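Local coordinates for cell division control protein 45 cdc45 putative (Entamoeba histolytica, PDB 6CC2), which probably serves in DNA replication as the Cdc45 component of the Cdc45-MCM-GINS helicase, and is related to the RecJ-like DHH phosphoesterases, at residues 79-84 / 104-109; 26-31 / 56-61; 32-37 / 180-185; 111-116 / 172-177. One frame throughout, in Å; residues are numbered along the deposited sequence. Where two conformers were deposited one is given.

Contact 1 of 4, residues 79-84 / 104-109; sequences TVFFID and YIIDSH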
loop_
_atom_site.group_PDB
_atom_site.type_symbol
_atom_site.label_atom_id
_atom_site.label_comp_id
_atom_site.label_asym_id
_atom_site.label_seq_id
_atom_site.Cartn_x
_atom_site.Cartn_y
_atom_site.Cartn_z
ATOM N N THR A 79 0.138 20.907 17.864
ATOM C CA THR A 79 0.926 19.715 17.665
ATOM C C THR A 79 0.637 19.202 16.259
ATOM O O THR A 79 -0.512 19.257 15.806
ATOM C CB THR A 79 0.570 18.621 18.674
ATOM O OG1 THR A 79 0.778 19.083 20.000
ATOM C CG2 THR A 79 1.419 17.392 18.466
ATOM N N VAL A 80 1.666 18.699 15.585
ATOM C CA VAL A 80 1.487 18.012 14.307
ATOM C C VAL A 80 2.110 16.628 14.409
ATOM O O VAL A 80 3.162 16.446 15.035
ATOM C CB VAL A 80 2.096 18.795 13.123
ATOM C CG1 VAL A 80 1.440 20.142 13.022
ATOM C CG2 VAL A 80 3.609 18.912 13.268
ATOM N N PHE A 81 1.438 15.656 13.800
ATOM C CA PHE A 81 1.966 14.319 13.576
ATOM C C PHE A 81 2.125 14.127 12.075
ATOM O O PHE A 81 1.201 14.430 11.318
ATOM C CB PHE A 81 1.012 13.248 14.110
ATOM C CG PHE A 81 1.014 13.124 15.581
ATOM C CD1 PHE A 81 0.255 13.983 16.367
ATOM C CD2 PHE A 81 1.766 12.132 16.208
ATOM C CE1 PHE A 81 0.238 13.845 17.743
ATOM C CE2 PHE A 81 1.749 12.009 17.589
ATOM C CZ PHE A 81 0.998 12.871 18.347
ATOM N N PHE A 82 3.286 13.640 11.657
ATOM C CA PHE A 82 3.535 13.218 10.286
ATOM C C PHE A 82 3.528 11.696 10.283
ATOM O O PHE A 82 4.318 11.063 11.006
ATOM C CB PHE A 82 4.867 13.765 9.783
ATOM C CG PHE A 82 4.950 15.277 9.774
ATOM C CD1 PHE A 82 3.851 16.050 9.432
ATOM C CD2 PHE A 82 6.119 15.912 10.119
ATOM C CE1 PHE A 82 3.924 17.436 9.418
ATOM C CE2 PHE A 82 6.205 17.303 10.103
ATOM C CZ PHE A 82 5.098 18.068 9.749
ATOM N N ILE A 83 2.613 11.109 9.508
ATOM C CA ILE A 83 2.383 9.662 9.524
ATOM C C ILE A 83 2.857 9.042 8.210
ATOM O O ILE A 83 2.330 9.353 7.134
ATOM C CB ILE A 83 0.901 9.350 9.789
ATOM C CG1 ILE A 83 0.488 9.912 11.153
ATOM C CG2 ILE A 83 0.639 7.850 9.708
ATOM C CD1 ILE A 83 -0.995 9.769 11.463
ATOM N N ASP A 84 3.833 8.133 8.335
ATOM C CA ASP A 84 4.428 7.350 7.229
ATOM C C ASP A 84 5.106 8.247 6.203
ATOM O O ASP A 84 5.270 7.886 5.050
ATOM C CB ASP A 84 3.419 6.406 6.569
ATOM C CG ASP A 84 3.995 4.984 6.349
ATOM O OD1 ASP A 84 5.136 4.714 6.794
ATOM O OD2 ASP A 84 3.306 4.128 5.742
ATOM N N TYR A 104 5.806 15.642 15.843
ATOM C CA TYR A 104 6.027 14.219 16.044
ATOM C C TYR A 104 5.948 13.507 14.710
ATOM O O TYR A 104 5.154 13.870 13.829
ATOM C CB TYR A 104 5.012 13.624 17.032
ATOM C CG TYR A 104 5.152 14.212 18.414
ATOM C CD1 TYR A 104 6.256 13.903 19.198
ATOM C CD2 TYR A 104 4.202 15.075 18.929
ATOM C CE1 TYR A 104 6.415 14.454 20.471
ATOM C CE2 TYR A 104 4.349 15.622 20.193
ATOM C CZ TYR A 104 5.450 15.310 20.956
ATOM O OH TYR A 104 5.611 15.856 22.210
ATOM N N ILE A 105 6.766 12.474 14.566
ATOM C CA ILE A 105 6.833 11.699 13.338
ATOM C C ILE A 105 6.688 10.220 13.675
ATOM O O ILE A 105 7.427 9.688 14.510
ATOM C CB ILE A 105 8.150 11.962 12.581
ATOM C CG1 ILE A 105 8.227 13.434 12.174
ATOM C CG2 ILE A 105 8.246 11.041 11.363
ATOM C CD1 ILE A 105 9.555 13.814 11.528
ATOM N N ILE A 106 5.732 9.558 13.020
ATOM C CA ILE A 106 5.560 8.114 13.107
ATOM C C ILE A 106 5.693 7.602 11.670
ATOM O O ILE A 106 4.757 7.706 10.880
ATOM C CB ILE A 106 4.220 7.711 13.708
ATOM C CG1 ILE A 106 4.019 8.327 15.080
ATOM C CG2 ILE A 106 4.131 6.170 13.835
ATOM C CD1 ILE A 106 2.633 8.063 15.682
ATOM N N ASP A 107 6.855 7.059 11.335
ATOM C CA ASP A 107 7.183 6.739 9.935
ATOM C C ASP A 107 7.902 5.399 9.915
ATOM O O ASP A 107 8.792 5.147 10.734
ATOM C CB ASP A 107 8.061 7.852 9.344
ATOM C CG ASP A 107 8.299 7.706 7.868
ATOM O OD1 ASP A 107 7.883 6.675 7.285
ATOM O OD2 ASP A 107 8.918 8.621 7.264
ATOM N N SER A 108 7.521 4.540 8.977
ATOM C CA SER A 108 8.138 3.224 8.872
ATOM C C SER A 108 9.423 3.211 8.042
ATOM O O SER A 108 10.140 2.205 8.072
ATOM C CB SER A 108 7.146 2.220 8.260
ATOM O OG SER A 108 6.849 2.558 6.907
ATOM N N HIS A 109 9.722 4.289 7.314
ATOM C CA HIS A 109 10.966 4.353 6.549
ATOM C C HIS A 109 12.179 4.355 7.469
ATOM O O HIS A 109 12.155 4.954 8.544
ATOM C CB HIS A 109 11.003 5.625 5.697
ATOM C CG HIS A 109 9.988 5.650 4.598
ATOM N ND1 HIS A 109 8.695 6.094 4.785
ATOM C CD2 HIS A 109 10.083 5.291 3.292
ATOM C CE1 HIS A 109 8.034 6.003 3.643
ATOM N NE2 HIS A 109 8.855 5.523 2.721
#
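Phe81 and Tyr104 each hold CG beside their backbone N (chi1 -75° and -64°), which lays the rings obliquely against each other on the face their ladder pairing gives both, with Tyr104 CB 3.7 Å from Phe81 CD2. Tyr104 CD2 lies over the rim of one Phe81 face, while Thr79 CG2 touches the tyrosine ring at its edge, 3.7 Å from Tyr104 CD2. On the other face, Ile105 CG1 abuts the edge of the Phe82 ring. The backbones run parallel as neighbouring strands of a beta-alpha-beta unit. Their ladder passes from Tyr104 N to Val80 O, Phe82 N to Tyr104 O and Ile106 N to Phe82 O, and ends with Asp84 N on Ile106 O at 2.7 Å. Past the strand ends the contact turns polar. Asp84 OD1 accepts from Ser108 N and, on its syn side, Ser108 OG at 2.8 Å; Asp84 OD2 bonds Thr32 OG1. Asp107 OD1 closes an Asx turn through His109 N and takes His109 ND1 at 2.7 Å. Asp107-Ser108-His109 probably corresponds to the DHH motif of the related phosphoesterases. The acceptors Asp84 OD1 and Asp107 OD1 are 3.4 Å apart, and those donors fix how both carboxylates are turned.

Contact 2 of 4, residues 26-31 / 56-61; sequences QLYVSP and VPVNNY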
loop_
_atom_site.group_PDB
_atom_site.type_symbol
_atom_site.label_atom_id
_atom_site.label_comp_id
_atom_site.label_asym_id
_atom_site.label_seq_id
_atom_site.Cartn_x
_atom_site.Cartn_y
_atom_site.Cartn_z
ATOM N N GLN A 26 -2.953 18.303 14.487
ATOM C CA GLN A 26 -3.045 18.130 13.049
ATOM C C GLN A 26 -2.233 16.900 12.678
ATOM O O GLN A 26 -1.045 16.812 13.013
ATOM C CB GLN A 26 -2.498 19.369 12.344
ATOM C CG GLN A 26 -3.167 19.717 11.067
ATOM C CD GLN A 26 -2.581 20.976 10.475
ATOM O OE1 GLN A 26 -1.428 21.307 10.753
ATOM N NE2 GLN A 26 -3.347 21.664 9.648
ATOM N N LEU A 27 -2.862 15.943 11.988
ATOM C CA LEU A 27 -2.186 14.721 11.592
ATOM C C LEU A 27 -2.103 14.658 10.076
ATOM O O LEU A 27 -3.133 14.625 9.401
ATOM C CB LEU A 27 -2.922 13.488 12.142
ATOM C CG LEU A 27 -2.991 13.446 13.672
ATOM C CD1 LEU A 27 -4.339 13.958 14.154
ATOM C CD2 LEU A 27 -2.704 12.057 14.188
ATOM N N TYR A 28 -0.882 14.688 9.557
ATOM C CA TYR A 28 -0.609 14.617 8.125
ATOM C C TYR A 28 -0.421 13.148 7.742
ATOM O O TYR A 28 0.444 12.464 8.283
ATOM C CB TYR A 28 0.645 15.431 7.796
ATOM C CG TYR A 28 0.539 16.919 8.028
ATOM C CD1 TYR A 28 0.330 17.439 9.302
ATOM C CD2 TYR A 28 0.664 17.811 6.982
ATOM C CE1 TYR A 28 0.222 18.805 9.511
ATOM C CE2 TYR A 28 0.580 19.179 7.174
ATOM C CZ TYR A 28 0.352 19.670 8.444
ATOM O OH TYR A 28 0.263 21.028 8.626
ATOM N N VAL A 29 -1.240 12.674 6.807
ATOM C CA VAL A 29 -1.369 11.255 6.530
ATOM C C VAL A 29 -0.958 11.013 5.088
ATOM O O VAL A 29 -1.593 11.535 4.170
ATOM C CB VAL A 29 -2.796 10.764 6.775
ATOM C CG1 VAL A 29 -2.869 9.256 6.601
ATOM C CG2 VAL A 29 -3.275 11.176 8.155
ATOM N N SER A 30 0.086 10.256 4.905
ATOM C CA SER A 30 0.494 9.839 3.562
ATOM C C SER A 30 -0.379 8.679 3.070
ATOM O O SER A 30 -1.062 8.026 3.856
ATOM C CB SER A 30 1.963 9.480 3.588
ATOM O OG SER A 30 2.189 8.346 4.385
ATOM N N PRO A 31 -0.382 8.412 1.753
ATOM C CA PRO A 31 -1.422 7.523 1.175
ATOM C C PRO A 31 -1.104 6.034 1.252
ATOM O O PRO A 31 -0.872 5.352 0.250
ATOM C CB PRO A 31 -1.512 7.998 -0.276
ATOM C CG PRO A 31 -0.509 9.110 -0.443
ATOM C CD PRO A 31 0.408 9.096 0.711
ATOM N N VAL A 56 -4.928 15.826 7.693
ATOM C CA VAL A 56 -4.428 16.476 6.495
ATOM C C VAL A 56 -3.864 15.403 5.578
ATOM O O VAL A 56 -2.719 14.988 5.716
ATOM C CB VAL A 56 -3.356 17.529 6.825
ATOM C CG1 VAL A 56 -2.878 18.209 5.556
ATOM C CG2 VAL A 56 -3.897 18.547 7.816
ATOM N N PRO A 57 -4.645 14.930 4.622
ATOM C CA PRO A 57 -4.104 13.935 3.667
ATOM C C PRO A 57 -3.109 14.598 2.723
ATOM O O PRO A 57 -3.453 15.539 2.016
ATOM C CB PRO A 57 -5.344 13.426 2.928
ATOM C CG PRO A 57 -6.507 13.781 3.813
ATOM C CD PRO A 57 -6.103 15.103 4.451
ATOM N N VAL A 58 -1.873 14.102 2.715
ATOM C CA VAL A 58 -0.814 14.676 1.880
ATOM C C VAL A 58 -0.335 13.631 0.889
ATOM O O VAL A 58 -0.118 12.472 1.254
ATOM C CB VAL A 58 0.375 15.195 2.716
ATOM C CG1 VAL A 58 -0.060 16.414 3.527
ATOM C CG2 VAL A 58 0.947 14.084 3.622
ATOM N N ASN A 59 -0.137 14.077 -0.355
ATOM C CA ASN A 59 0.302 13.224 -1.449
ATOM C C ASN A 59 1.777 13.400 -1.804
ATOM O O ASN A 59 2.312 12.571 -2.546
ATOM C CB ASN A 59 -0.561 13.499 -2.697
ATOM C CG ASN A 59 -0.584 14.978 -3.103
ATOM O OD1 ASN A 59 -0.625 15.889 -2.260
ATOM N ND2 ASN A 59 -0.590 15.224 -4.413
ATOM N N ASN A 60 2.428 14.453 -1.309
ATOM C CA ASN A 60 3.843 14.708 -1.565
ATOM C C ASN A 60 4.319 15.744 -0.554
ATOM O O ASN A 60 3.524 16.304 0.210
ATOM C CB ASN A 60 4.072 15.154 -3.010
ATOM C CG ASN A 60 3.267 16.382 -3.370
ATOM O OD1 ASN A 60 3.382 17.441 -2.714
ATOM N ND2 ASN A 60 2.455 16.275 -4.435
ATOM N N TYR A 61 5.629 16.014 -0.563
ATOM C CA TYR A 61 6.169 16.930 0.432
ATOM C C TYR A 61 5.886 18.389 0.114
ATOM O O TYR A 61 5.916 19.235 1.030
ATOM C CB TYR A 61 7.670 16.712 0.609
ATOM C CG TYR A 61 7.987 15.450 1.355
ATOM C CD1 TYR A 61 7.557 15.268 2.656
ATOM C CD2 TYR A 61 8.716 14.437 0.769
ATOM C CE1 TYR A 61 7.831 14.116 3.351
ATOM C CE2 TYR A 61 9.010 13.271 1.453
ATOM C CZ TYR A 61 8.568 13.116 2.759
ATOM O OH TYR A 61 8.816 11.958 3.448
#
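The ring of Tyr28 has Val56 CB over one face, a CH-pi contact 4.1 Å from the ring centroid and 14° off the normal, and Val58 CG1 at its edge, 3.8 Å from Tyr28 CD2. Phe82 adds an edge-to-face partner from the adjacent strand. The second flat group is the amide of Gln26: Tyr28 OH donates to Gln26 OE1 over 2.7 Å, coming from above the amide plane and tethering the far end of the ring. Farther back in that glutamine chain, Gln26 CG packs 3.5 Å from Val56 CG2. The two valine methyl branches thus divide their work, CG1 going to the tyrosine and CG2 to the glutamine. Underneath, the parallel ladder uses Val56 N to Leu27 O (2.8 Å), Val29 N to Val56 O and Val58 N to Val29 O. Val29 O has a second donor in Trp374 NE1. Where the ladder ends, Pro31 CD rests on Val58 O at 3.5 Å. Strand 53-57 is an outermost strand of the parallel sheet, and strand 24-29 separates it from strand 77-83. The crossover helix 33-48 packs on Leu27 and Val29, and helix 374-385 reaches Val29, Pro31 and Pro57.

Contact 3 of 4, residues 32-37 / 180-185; sequences TVDAIV and ESVGRV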
loop_
_atom_site.group_PDB
_atom_site.type_symbol
_atom_site.label_atom_id
_atom_site.label_comp_id
_atom_site.label_asym_id
_atom_site.label_seq_id
_atom_site.Cartn_x
_atom_site.Cartn_y
_atom_site.Cartn_z
ATOM N N THR A 32 -1.096 5.493 2.471
ATOM C CA THR A 32 -1.020 4.044 2.668
ATOM C C THR A 32 -2.114 3.622 3.636
ATOM O O THR A 32 -2.553 4.411 4.469
ATOM C CB THR A 32 0.354 3.606 3.227
ATOM O OG1 THR A 32 0.486 3.955 4.584
ATOM C CG2 THR A 32 1.510 4.235 2.404
ATOM N N VAL A 33 -2.557 2.376 3.515
ATOM C CA VAL A 33 -3.566 1.875 4.447
ATOM C C VAL A 33 -3.005 1.864 5.857
ATOM O O VAL A 33 -3.718 2.154 6.827
ATOM C CB VAL A 33 -4.035 0.477 4.012
ATOM C CG1 VAL A 33 -4.960 -0.116 5.079
ATOM C CG2 VAL A 33 -4.745 0.544 2.656
ATOM N N ASP A 34 -1.726 1.494 6.003
ATOM C CA ASP A 34 -1.061 1.531 7.318
ATOM C C ASP A 34 -1.149 2.915 7.943
ATOM O O ASP A 34 -1.394 3.056 9.149
ATOM C CB ASP A 34 0.396 1.094 7.143
ATOM C CG ASP A 34 1.082 0.716 8.446
ATOM O OD1 ASP A 34 0.425 0.378 9.464
ATOM O OD2 ASP A 34 2.332 0.724 8.428
ATOM N N ALA A 35 -0.954 3.959 7.147
ATOM C CA ALA A 35 -1.070 5.312 7.667
ATOM C C ALA A 35 -2.486 5.605 8.151
ATOM O O ALA A 35 -2.656 6.238 9.196
ATOM C CB ALA A 35 -0.647 6.333 6.610
ATOM N N ILE A 36 -3.506 5.137 7.429
ATOM C CA ILE A 36 -4.885 5.337 7.888
ATOM C C ILE A 36 -5.100 4.616 9.212
ATOM O O ILE A 36 -5.749 5.134 10.136
ATOM C CB ILE A 36 -5.902 4.877 6.841
ATOM C CG1 ILE A 36 -5.689 5.619 5.509
ATOM C CG2 ILE A 36 -7.350 5.134 7.336
ATOM C CD1 ILE A 36 -6.705 5.267 4.433
ATOM N N VAL A 37 -4.565 3.396 9.322
ATOM C CA VAL A 37 -4.664 2.645 10.578
ATOM C C VAL A 37 -4.059 3.443 11.724
ATOM O O VAL A 37 -4.620 3.520 12.820
ATOM C CB VAL A 37 -3.976 1.276 10.431
ATOM C CG1 VAL A 37 -3.744 0.622 11.782
ATOM C CG2 VAL A 37 -4.789 0.370 9.487
ATOM N N GLU A 180 8.980 -1.138 11.366
ATOM C CA GLU A 180 7.694 -1.407 12.000
ATOM C C GLU A 180 6.541 -0.595 11.420
ATOM O O GLU A 180 6.650 0.609 11.158
ATOM C CB GLU A 180 7.816 -1.124 13.501
ATOM C CG GLU A 180 6.684 -1.647 14.337
ATOM C CD GLU A 180 7.035 -1.640 15.807
ATOM O OE1 GLU A 180 7.549 -0.604 16.279
ATOM O OE2 GLU A 180 6.821 -2.675 16.476
ATOM N N SER A 181 5.400 -1.265 11.269
ATOM C CA SER A 181 4.164 -0.623 10.807
ATOM C C SER A 181 3.840 0.596 11.655
ATOM O O SER A 181 4.037 0.578 12.865
ATOM C CB SER A 181 3.026 -1.656 10.896
ATOM O OG SER A 181 1.806 -1.101 11.284
ATOM N N VAL A 182 3.349 1.655 11.009
ATOM C CA VAL A 182 3.003 2.864 11.762
ATOM C C VAL A 182 1.761 2.630 12.622
ATOM O O VAL A 182 1.614 3.211 13.722
ATOM C CB VAL A 182 2.841 4.086 10.844
ATOM C CG1 VAL A 182 4.190 4.452 10.215
ATOM C CG2 VAL A 182 1.784 3.838 9.731
ATOM N N GLY A 183 0.841 1.805 12.161
ATOM C CA GLY A 183 -0.268 1.396 13.013
ATOM C C GLY A 183 0.176 0.631 14.238
ATOM O O GLY A 183 -0.415 0.772 15.316
ATOM N N ARG A 184 1.230 -0.173 14.104
ATOM C CA ARG A 184 1.759 -0.906 15.241
ATOM C C ARG A 184 2.321 0.043 16.298
ATOM O O ARG A 184 2.179 -0.200 17.503
ATOM C CB ARG A 184 2.837 -1.881 14.757
ATOM C CG ARG A 184 3.628 -2.518 15.829
ATOM C CD ARG A 184 2.804 -3.503 16.660
ATOM N NE ARG A 184 3.676 -4.315 17.506
ATOM C CZ ARG A 184 4.184 -5.493 17.149
ATOM N NH1 ARG A 184 3.891 -6.022 15.969
ATOM N NH2 ARG A 184 4.974 -6.148 17.980
ATOM N N VAL A 185 2.956 1.137 15.865
ATOM C CA VAL A 185 3.469 2.119 16.813
ATOM C C VAL A 185 2.320 2.775 17.569
ATOM O O VAL A 185 2.408 2.997 18.783
ATOM C CB VAL A 185 4.337 3.164 16.094
ATOM C CG1 VAL A 185 4.735 4.287 17.074
ATOM C CG2 VAL A 185 5.576 2.530 15.509
#
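Asp34, in the first turn of helix 33-48, meets the N-capped start of helix 182-192 with both carboxylate oxygens, and this is the tight part of the contact. With CG anti to the backbone N (chi1 -164°), its carboxylate extends toward the other helix. OD1 of Asp34 accepts from Ser181 OG on the syn side at 2.7 Å and from Gly183 N at 3.1 Å, the amide approaching from above the carboxylate plane; Val182 N donates to Asp34 OD2 over 2.9 Å. Ser181 is itself the N-cap, its OG accepting from Arg184 N at 3.0 Å. The buried carboxylate is therefore met by amides of a helix start. Thr32 caps helix 33-48 in the same manner, through Ala35 N. The looser, more exposed side is that of Glu180 and Arg184. The ends of both side chains lead away from helix 33-48; Glu180 OE2 lies over the guanidinium face, 3.7 Å from Arg184 NE, in a long salt bridge with no N-H pointing at the oxygen, while Arg184 makes a cation-pi contact with Tyr228. Farther along the buried side the helices touch by packing alone. Gly183 brings no side chain between them, leaving Val37 CG1 against Gly183 CA at 3.8 Å.

Contact 4 of 4, residues 111-116 / 172-177; sequences PFNKLN and DSDGEF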
loop_
_atom_site.group_PDB
_atom_site.type_symbol
_atom_site.label_atom_id
_atom_site.label_comp_id
_atom_site.label_asym_id
_atom_site.label_seq_id
_atom_site.Cartn_x
_atom_site.Cartn_y
_atom_site.Cartn_z
ATOM N N PRO A 111 16.820 4.348 7.098
ATOM C CA PRO A 111 17.117 5.016 8.377
ATOM C C PRO A 111 16.437 6.374 8.514
ATOM O O PRO A 111 16.051 6.985 7.528
ATOM C CB PRO A 111 18.629 5.184 8.348
ATOM C CG PRO A 111 18.966 5.256 6.896
ATOM C CD PRO A 111 18.015 4.283 6.242
ATOM N N PHE A 112 16.288 6.844 9.747
ATOM C CA PHE A 112 15.874 8.221 9.969
ATOM C C PHE A 112 16.943 9.188 9.464
ATOM O O PHE A 112 18.145 8.894 9.486
ATOM C CB PHE A 112 15.633 8.459 11.449
ATOM C CG PHE A 112 14.460 7.716 12.017
ATOM C CD1 PHE A 112 13.220 7.755 11.394
ATOM C CD2 PHE A 112 14.591 7.009 13.197
ATOM C CE1 PHE A 112 12.135 7.082 11.936
ATOM C CE2 PHE A 112 13.509 6.337 13.743
ATOM C CZ PHE A 112 12.292 6.369 13.117
ATOM N N ASN A 113 16.501 10.353 9.004
ATOM C CA ASN A 113 17.441 11.419 8.665
ATOM C C ASN A 113 18.245 11.831 9.897
ATOM O O ASN A 113 17.688 12.053 10.970
ATOM C CB ASN A 113 16.689 12.620 8.092
ATOM C CG ASN A 113 17.598 13.816 7.844
ATOM O OD1 ASN A 113 17.856 14.606 8.741
ATOM N ND2 ASN A 113 18.086 13.948 6.617
ATOM N N LYS A 114 19.565 11.945 9.731
ATOM C CA LYS A 114 20.438 12.184 10.878
ATOM C C LYS A 114 20.139 13.518 11.545
ATOM O O LYS A 114 20.242 13.643 12.775
ATOM C CB LYS A 114 21.898 12.095 10.454
ATOM C CG LYS A 114 22.384 10.658 10.262
ATOM C CD LYS A 114 23.744 10.598 9.571
ATOM C CE LYS A 114 24.835 11.259 10.399
ATOM N NZ LYS A 114 26.148 11.234 9.695
ATOM N N LEU A 115 19.792 14.540 10.762
ATOM C CA LEU A 115 19.492 15.834 11.370
ATOM C C LEU A 115 18.145 15.806 12.081
ATOM O O LEU A 115 17.949 16.528 13.068
ATOM C CB LEU A 115 19.537 16.938 10.321
ATOM C CG LEU A 115 20.904 17.169 9.686
ATOM C CD1 LEU A 115 20.807 18.233 8.593
ATOM C CD2 LEU A 115 21.946 17.564 10.710
ATOM N N ASN A 116 17.219 14.958 11.616
ATOM C CA ASN A 116 16.001 14.687 12.380
ATOM C C ASN A 116 16.337 14.056 13.727
ATOM O O ASN A 116 15.726 14.386 14.750
ATOM C CB ASN A 116 15.075 13.757 11.601
ATOM C CG ASN A 116 14.347 14.455 10.435
ATOM O OD1 ASN A 116 14.566 15.631 10.138
ATOM N ND2 ASN A 116 13.482 13.710 9.777
ATOM N N ASP A 172 15.315 14.882 -1.251
ATOM C CA ASP A 172 16.113 13.685 -1.038
ATOM C C ASP A 172 15.746 13.016 0.282
ATOM O O ASP A 172 15.575 13.674 1.311
ATOM C CB ASP A 172 17.602 14.025 -1.051
ATOM C CG ASP A 172 18.115 14.338 -2.440
ATOM O OD1 ASP A 172 17.569 13.778 -3.413
ATOM O OD2 ASP A 172 19.068 15.139 -2.557
ATOM N N SER A 173 15.640 11.692 0.247
ATOM C CA SER A 173 15.346 10.898 1.430
ATOM C C SER A 173 16.496 9.937 1.712
ATOM O O SER A 173 17.134 9.424 0.785
ATOM C CB SER A 173 14.056 10.101 1.261
ATOM O OG SER A 173 13.971 9.091 2.248
ATOM N N ASP A 174 16.765 9.708 2.998
ATOM C CA ASP A 174 17.737 8.710 3.407
ATOM C C ASP A 174 17.149 7.309 3.451
ATOM O O ASP A 174 17.857 6.371 3.826
ATOM C CB ASP A 174 18.308 9.065 4.785
ATOM C CG ASP A 174 19.183 10.307 4.748
ATOM O OD1 ASP A 174 19.814 10.563 3.700
ATOM O OD2 ASP A 174 19.240 11.024 5.767
ATOM N N GLY A 175 15.885 7.146 3.069
ATOM C CA GLY A 175 15.227 5.864 3.249
ATOM C C GLY A 175 15.877 4.767 2.421
ATOM O O GLY A 175 16.223 4.960 1.253
ATOM N N GLU A 176 16.055 3.601 3.055
ATOM C CA GLU A 176 16.610 2.428 2.394
ATOM C C GLU A 176 15.794 1.166 2.614
ATOM O O GLU A 176 15.988 0.201 1.884
ATOM C CB GLU A 176 18.059 2.154 2.857
ATOM C CG GLU A 176 19.042 3.265 2.526
ATOM C CD GLU A 176 20.447 2.977 3.038
ATOM O OE1 GLU A 176 20.749 1.801 3.342
ATOM O OE2 GLU A 176 21.247 3.932 3.140
ATOM N N PHE A 177 14.904 1.130 3.591
ATOM C CA PHE A 177 14.075 -0.043 3.829
ATOM C C PHE A 177 12.933 0.378 4.744
ATOM O O PHE A 177 12.839 1.540 5.144
ATOM C CB PHE A 177 14.887 -1.198 4.434
ATOM C CG PHE A 177 15.593 -0.849 5.705
ATOM C CD1 PHE A 177 16.834 -0.267 5.674
ATOM C CD2 PHE A 177 14.985 -1.081 6.933
ATOM C CE1 PHE A 177 17.483 0.064 6.838
ATOM C CE2 PHE A 177 15.659 -0.755 8.099
ATOM C CZ PHE A 177 16.881 -0.180 8.041
HETATM O O HOH W 1 20.720 8.929 7.840
HETATM O O HOH W 2 21.073 11.334 7.343
#
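Residues 111-114 and 174-177 run past each other in nearly opposite directions, 160° apart, with Pro111 following a cis peptide and its CA 5.5 Å from that of Gly175. The contact lies at the surface between two small motifs: the N-cap of helix 114-118, where Asn113 OD1 accepts from Asn116 N, and a classic beta bulge in which Glu176 and Phe177 both face Arg110. Pro111 does most of the packing. Its ring edge presses on the opposing backbone, Pro111 CD reaching Asp174 O at 3.2 Å, and the same carbon touches Glu176 CG at 4.0 Å and Phe177 CE1 at 4.3 Å. Asp174 also reaches across toward the helix start. Its carboxylate and the Asn113 amide lie in planes just 5° apart, with Asp174 OD2 and Asn113 ND2 3.3 Å from each other. Water bridges the gap too: one molecule donates to Phe112 O at 3.1 Å and weakly to Asp174 OD2. The chain bend that presents Asp174 is an ST turn, closed by Gly175 N donating to Ser173 OG at 2.8 Å.

From the N terminus, strand 24-29 opens contact 2, and the next residues, 32-37, open contact 3 at the start of helix 33-48. Contact 2 closes first, when residues 56-61 return along strand 24-29, so it crosses contact 3. Contact 1 follows, closing the excursion from strand 77-83 to strand 102-106; its strand 77-83 lies beside strand 24-29, making contacts 1 and 2 one continuous piece of sheet. Contact 4 comes next, pairing 111-116 with 172-177 across a partly unmodelled span. Contacts 1 and 4, in series, both fall within the long span that 180-185 ends at contact 3. That last closure ties helix 182-192 to helix 33-48 beside the sheet, where Val182 packs on Ile106, linking contacts 3 and 1.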